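Local coordinates for inactive glucansucrase (Lactobacillus reuteri, PDB 5JBD), which is an inactive form of a glucansucrase, a large glycosyl hydrolase family 70 protein of the TIM-barrel clan with a bound calcium ion, at residues T696-S701 / S708-Y713; E237-N242 / V749-I754. One frame throughout, in Å; residues are numbered along the deposited sequence.

Interaction 1: residues T696-S701 / S708-Y713; sequences TPFGRS and SMTDRY
F698 N and T710 N each reach across to a carbonyl of the other segment, and between these two bonds the backbones of P697 and M709 pass as a non-hydrogen-bonded antiparallel pair. F698 N donates to S708 O at 2.9 Å and almost straight (171°). The bond from T710 N to T696 O is longer, 3.2 Å. The same oxygens are also approached by alpha carbons: M709 CA is 3.4 Å from T696 O, and P697 CA leans on S708 O. This is the closely fitted part. Here T710, with chi1 at 58°, places OG1 between its backbone N and carbonyl carbon, which leaves the methyl CG2 beside the backbone N and 3.9 Å from F698 CA. T710 OG1 passes beside the T696 methyl, CG2, at 3.9 Å. The hydroxyl of T696 is held elsewhere, by N714 O.

Toward S701 the contact is looser and water enters. S701 CB and S708 CB, 3.7 Å apart, make the main touch between these two serines. One water bridges S701 OG and S708 O; another binds T710 OG1 at 2.7 Å and P697 O weakly. The F698 ring leads away from the opposite segment, and the exposed R700 folds over it with one guanidinium face against CZ.

S701 N and OG both donate to F698 O, closing a type I beta turn. The pairing lies within the long loop between strand 688-691 and helix 727-739, part of the beta-alpha-beta crossover to parallel barrel strand 743-748.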
# COMPACT_ATOMS: atom_id res chain seq x y z
N THR A 696 9.70 -9.58 -0.01
CA THR A 696 9.50 -10.45 -1.18
C THR A 696 8.10 -10.26 -1.73
O THR A 696 7.13 -10.51 -1.02
CB THR A 696 9.69 -11.94 -0.82
OG1 THR A 696 10.99 -12.13 -0.26
CG2 THR A 696 9.53 -12.84 -2.07
N PRO A 697 7.98 -9.81 -2.98
CA PRO A 697 6.65 -9.53 -3.51
C PRO A 697 5.88 -10.79 -3.90
O PRO A 697 6.48 -11.77 -4.33
CB PRO A 697 6.95 -8.69 -4.76
CG PRO A 697 8.29 -9.15 -5.21
CD PRO A 697 9.04 -9.45 -3.94
N PHE A 698 4.56 -10.74 -3.73
CA PHE A 698 3.65 -11.69 -4.34
C PHE A 698 3.77 -11.52 -5.86
O PHE A 698 3.56 -10.42 -6.40
CB PHE A 698 2.22 -11.37 -3.87
CG PHE A 698 1.14 -12.24 -4.46
CD1 PHE A 698 1.32 -13.61 -4.67
CD2 PHE A 698 -0.10 -11.68 -4.76
CE1 PHE A 698 0.29 -14.39 -5.19
CE2 PHE A 698 -1.13 -12.46 -5.27
CZ PHE A 698 -0.93 -13.81 -5.49
N GLY A 699 4.13 -12.62 -6.54
CA GLY A 699 4.45 -12.58 -7.97
C GLY A 699 3.31 -12.09 -8.85
O GLY A 699 3.55 -11.42 -9.85
N ARG A 700 2.08 -12.42 -8.47
CA ARG A 700 0.89 -12.00 -9.22
C ARG A 700 0.27 -10.66 -8.77
O ARG A 700 -0.79 -10.27 -9.25
CB ARG A 700 -0.15 -13.11 -9.19
CG ARG A 700 0.36 -14.40 -9.85
CD ARG A 700 -0.78 -15.25 -10.39
NE ARG A 700 -1.83 -15.46 -9.40
CZ ARG A 700 -1.77 -16.32 -8.36
NH1 ARG A 700 -0.69 -17.07 -8.13
NH2 ARG A 700 -2.82 -16.40 -7.54
N SER A 701 0.95 -9.94 -7.87
CA SER A 701 0.53 -8.57 -7.52
C SER A 701 0.64 -7.65 -8.75
O SER A 701 1.44 -7.89 -9.65
CB SER A 701 1.34 -8.03 -6.33
OG SER A 701 2.68 -7.75 -6.68
N SER A 708 2.28 -5.79 -1.33
CA SER A 708 1.68 -7.13 -1.41
C SER A 708 2.82 -8.12 -1.27
O SER A 708 3.49 -8.43 -2.27
CB SER A 708 0.96 -7.32 -2.74
OG SER A 708 -0.20 -6.50 -2.79
N MET A 709 3.06 -8.58 -0.04
CA MET A 709 4.24 -9.39 0.27
C MET A 709 3.87 -10.73 0.90
O MET A 709 2.87 -10.84 1.60
CB MET A 709 5.25 -8.61 1.15
CG MET A 709 5.07 -8.67 2.67
SD MET A 709 3.44 -8.13 3.18
CE MET A 709 3.77 -6.37 3.38
N THR A 710 4.70 -11.73 0.59
CA THR A 710 4.56 -13.09 1.10
C THR A 710 5.54 -13.41 2.22
O THR A 710 5.38 -14.43 2.88
CB THR A 710 4.79 -14.11 -0.05
OG1 THR A 710 6.09 -13.91 -0.63
CG2 THR A 710 3.74 -13.93 -1.14
N ASP A 711 6.58 -12.58 2.40
CA ASP A 711 7.63 -12.83 3.39
C ASP A 711 8.19 -11.49 3.91
O ASP A 711 8.84 -10.77 3.17
CB ASP A 711 8.75 -13.70 2.79
CG ASP A 711 9.72 -14.25 3.83
OD1 ASP A 711 9.99 -13.58 4.86
OD2 ASP A 711 10.23 -15.39 3.64
N ARG A 712 7.92 -11.20 5.18
CA ARG A 712 8.29 -9.92 5.82
C ARG A 712 9.77 -9.80 6.17
O ARG A 712 10.26 -8.70 6.44
CB ARG A 712 7.50 -9.74 7.12
CG ARG A 712 6.03 -9.42 6.95
CD ARG A 712 5.43 -9.24 8.34
NE ARG A 712 4.10 -8.65 8.34
CZ ARG A 712 3.45 -8.26 9.45
NH1 ARG A 712 3.99 -8.41 10.65
NH2 ARG A 712 2.24 -7.73 9.34
N TYR A 713 10.49 -10.92 6.16
CA TYR A 713 11.91 -10.94 6.53
C TYR A 713 12.87 -11.19 5.38
O TYR A 713 14.05 -10.87 5.52
CB TYR A 713 12.14 -11.96 7.64
CG TYR A 713 11.50 -11.56 8.94
CD1 TYR A 713 10.18 -11.92 9.23
CD2 TYR A 713 12.19 -10.80 9.87
CE1 TYR A 713 9.58 -11.53 10.43
CE2 TYR A 713 11.59 -10.42 11.07
CZ TYR A 713 10.29 -10.79 11.34
OH TYR A 713 9.73 -10.39 12.54
O HOH W 1 6.36 -14.96 -3.12
O HOH W 2 4.24 -6.41 -4.11

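Interaction 2: residues E237-N242 / V749-I754; sequences ELLVGN and VMNQMI. With CA (calcium ion), chain C.
E237 and N751 bind one calcium ion from the two segments. E237 chelates it with its backbone O and with OE2, both at 2.3 Å; the bend in its side chain at chi2 (61°) curls the carboxylate back beside its own carbonyl, and the other carboxylate oxygen, OE1, accepts from N220 N. N751 adds OD1, also 2.3 Å from the metal. A water held by N751 O is a further ligand, and D243 and N287 complete the site.

Hydrogen bonds fix the amide of N751. Its ND2 donates to Q752 OE1 at 2.8 Å, nearly straight (170°) and in the plane of both amides, and also to a second water that accepts from L239 N. L239 CD1 lies 3.8 Å from N751 ND2. With ND2 engaged in this way, OD1 is kept turned to the calcium, making Q752 a second-shell support. The far end of Q752, NE2, donates to Y707 O and to a bound glycerol.

Backbone pairing follows a few residues on. N242 N to M753 O (2.9 Å) and M753 N to N242 O (3.1 Å) form an antiparallel hydrogen-bonded pair, with Q752 CA also close to N242 O.

Apolar packing is concentrated at G241, whose CA lies 3.6 Å from I754 CG1. Its positive phi and this close approach both suit a residue without a side chain. V240 CG1 faces I754 CD1 more distantly.

Strand 752-753 is an edge strand of an antiparallel sheet; 242-244 lies next to it and 841-845 follows, with Q841 taking the amide of N242. Just before N751, M750 packs on helix 249-263 as the chain leaves barrel strand 743-748.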
# COMPACT_ATOMS: atom_id res chain seq x y z
N GLU A 237 -10.84 -0.34 9.38
CA GLU A 237 -9.88 -1.40 9.65
C GLU A 237 -9.35 -2.03 8.36
O GLU A 237 -8.16 -2.38 8.29
CB GLU A 237 -10.51 -2.50 10.51
CG GLU A 237 -9.55 -3.62 10.94
CD GLU A 237 -8.40 -3.10 11.77
OE1 GLU A 237 -8.71 -2.51 12.83
OE2 GLU A 237 -7.22 -3.22 11.36
N LEU A 238 -10.22 -2.17 7.37
CA LEU A 238 -9.91 -2.99 6.17
C LEU A 238 -9.62 -2.15 4.92
O LEU A 238 -10.35 -1.19 4.62
CB LEU A 238 -11.08 -3.94 5.89
CG LEU A 238 -11.51 -4.83 7.07
CD1 LEU A 238 -12.71 -5.69 6.70
CD2 LEU A 238 -10.37 -5.72 7.56
N LEU A 239 -8.54 -2.52 4.23
CA LEU A 239 -8.17 -1.95 2.92
C LEU A 239 -8.22 -3.03 1.84
O LEU A 239 -9.13 -3.04 1.00
CB LEU A 239 -6.77 -1.34 2.99
CG LEU A 239 -6.58 -0.14 3.92
CD1 LEU A 239 -5.11 0.28 3.95
CD2 LEU A 239 -7.49 1.02 3.50
N VAL A 240 -7.25 -3.95 1.88
CA VAL A 240 -7.11 -5.01 0.86
C VAL A 240 -6.19 -6.09 1.40
O VAL A 240 -5.33 -5.82 2.25
CB VAL A 240 -6.57 -4.44 -0.48
CG1 VAL A 240 -5.11 -4.03 -0.37
CG2 VAL A 240 -6.77 -5.43 -1.63
N GLY A 241 -6.38 -7.32 0.92
CA GLY A 241 -5.53 -8.46 1.31
C GLY A 241 -5.97 -9.13 2.59
O GLY A 241 -7.10 -8.94 3.02
N ASN A 242 -5.07 -9.89 3.20
CA ASN A 242 -5.32 -10.50 4.48
C ASN A 242 -4.99 -9.49 5.56
O ASN A 242 -3.82 -9.19 5.79
CB ASN A 242 -4.48 -11.76 4.69
CG ASN A 242 -4.88 -12.90 3.76
OD1 ASN A 242 -4.66 -12.84 2.55
ND2 ASN A 242 -5.47 -13.95 4.33
N VAL A 749 5.06 -2.25 6.90
CA VAL A 749 3.71 -2.54 6.40
C VAL A 749 3.01 -3.55 7.31
O VAL A 749 3.05 -4.76 7.05
CB VAL A 749 3.77 -3.10 4.96
CG1 VAL A 749 2.36 -3.31 4.39
CG2 VAL A 749 4.57 -2.15 4.07
N MET A 750 2.38 -3.04 8.37
CA MET A 750 1.68 -3.89 9.36
C MET A 750 0.23 -4.21 9.01
O MET A 750 -0.36 -5.06 9.68
CB MET A 750 1.75 -3.26 10.76
CG MET A 750 3.14 -3.29 11.39
SD MET A 750 3.29 -2.46 12.99
CE MET A 750 3.54 -0.75 12.45
N ASN A 751 -0.35 -3.58 7.99
CA ASN A 751 -1.79 -3.71 7.80
C ASN A 751 -2.19 -5.06 7.22
O ASN A 751 -3.16 -5.64 7.70
CB ASN A 751 -2.38 -2.62 6.94
CG ASN A 751 -3.88 -2.78 6.77
OD1 ASN A 751 -4.66 -2.63 7.74
ND2 ASN A 751 -4.31 -3.10 5.56
N GLN A 752 -1.50 -5.48 6.16
CA GLN A 752 -1.88 -6.70 5.43
C GLN A 752 -0.70 -7.49 4.87
O GLN A 752 0.37 -6.93 4.64
CB GLN A 752 -2.83 -6.38 4.26
CG GLN A 752 -2.16 -5.87 2.98
CD GLN A 752 -1.67 -4.42 3.06
OE1 GLN A 752 -2.31 -3.58 3.66
NE2 GLN A 752 -0.54 -4.14 2.42
N MET A 753 -0.96 -8.77 4.64
CA MET A 753 -0.12 -9.62 3.79
C MET A 753 -1.00 -10.15 2.66
O MET A 753 -2.23 -10.24 2.80
CB MET A 753 0.49 -10.76 4.62
CG MET A 753 1.40 -10.26 5.74
SD MET A 753 2.33 -11.56 6.58
CE MET A 753 3.46 -12.05 5.30
N ILE A 754 -0.38 -10.44 1.51
CA ILE A 754 -1.10 -10.92 0.33
C ILE A 754 -0.24 -11.96 -0.38
O ILE A 754 0.95 -11.75 -0.58
CB ILE A 754 -1.47 -9.78 -0.66
CG1 ILE A 754 -2.11 -8.60 0.07
CG2 ILE A 754 -2.44 -10.29 -1.73
CD1 ILE A 754 -2.51 -7.40 -0.78
CA CA C . -6.23 -3.22 9.27
O HOH W 3 -6.99 -4.69 4.97
O HOH W 4 -4.35 -4.48 10.09

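The two contacts are neighbours, centres 12 Å apart, and meet where M709 O probably accepts a hydrogen bond from I754 N. S708 also packs on I754, and M709 on V749, so residues 708-713 and 749-754 lean on each other after successive barrel strands. Interaction 1 is only partly buried and close in sequence; backbone bonds and bridging waters hold it together within one loop. Interaction 2 is buried and joins parts of the chain some 500 residues apart, adding metal coordination and a fixed amide to a single strand pair. Calcium is bound by both segments of interaction 2, whereas the local contact has no metal.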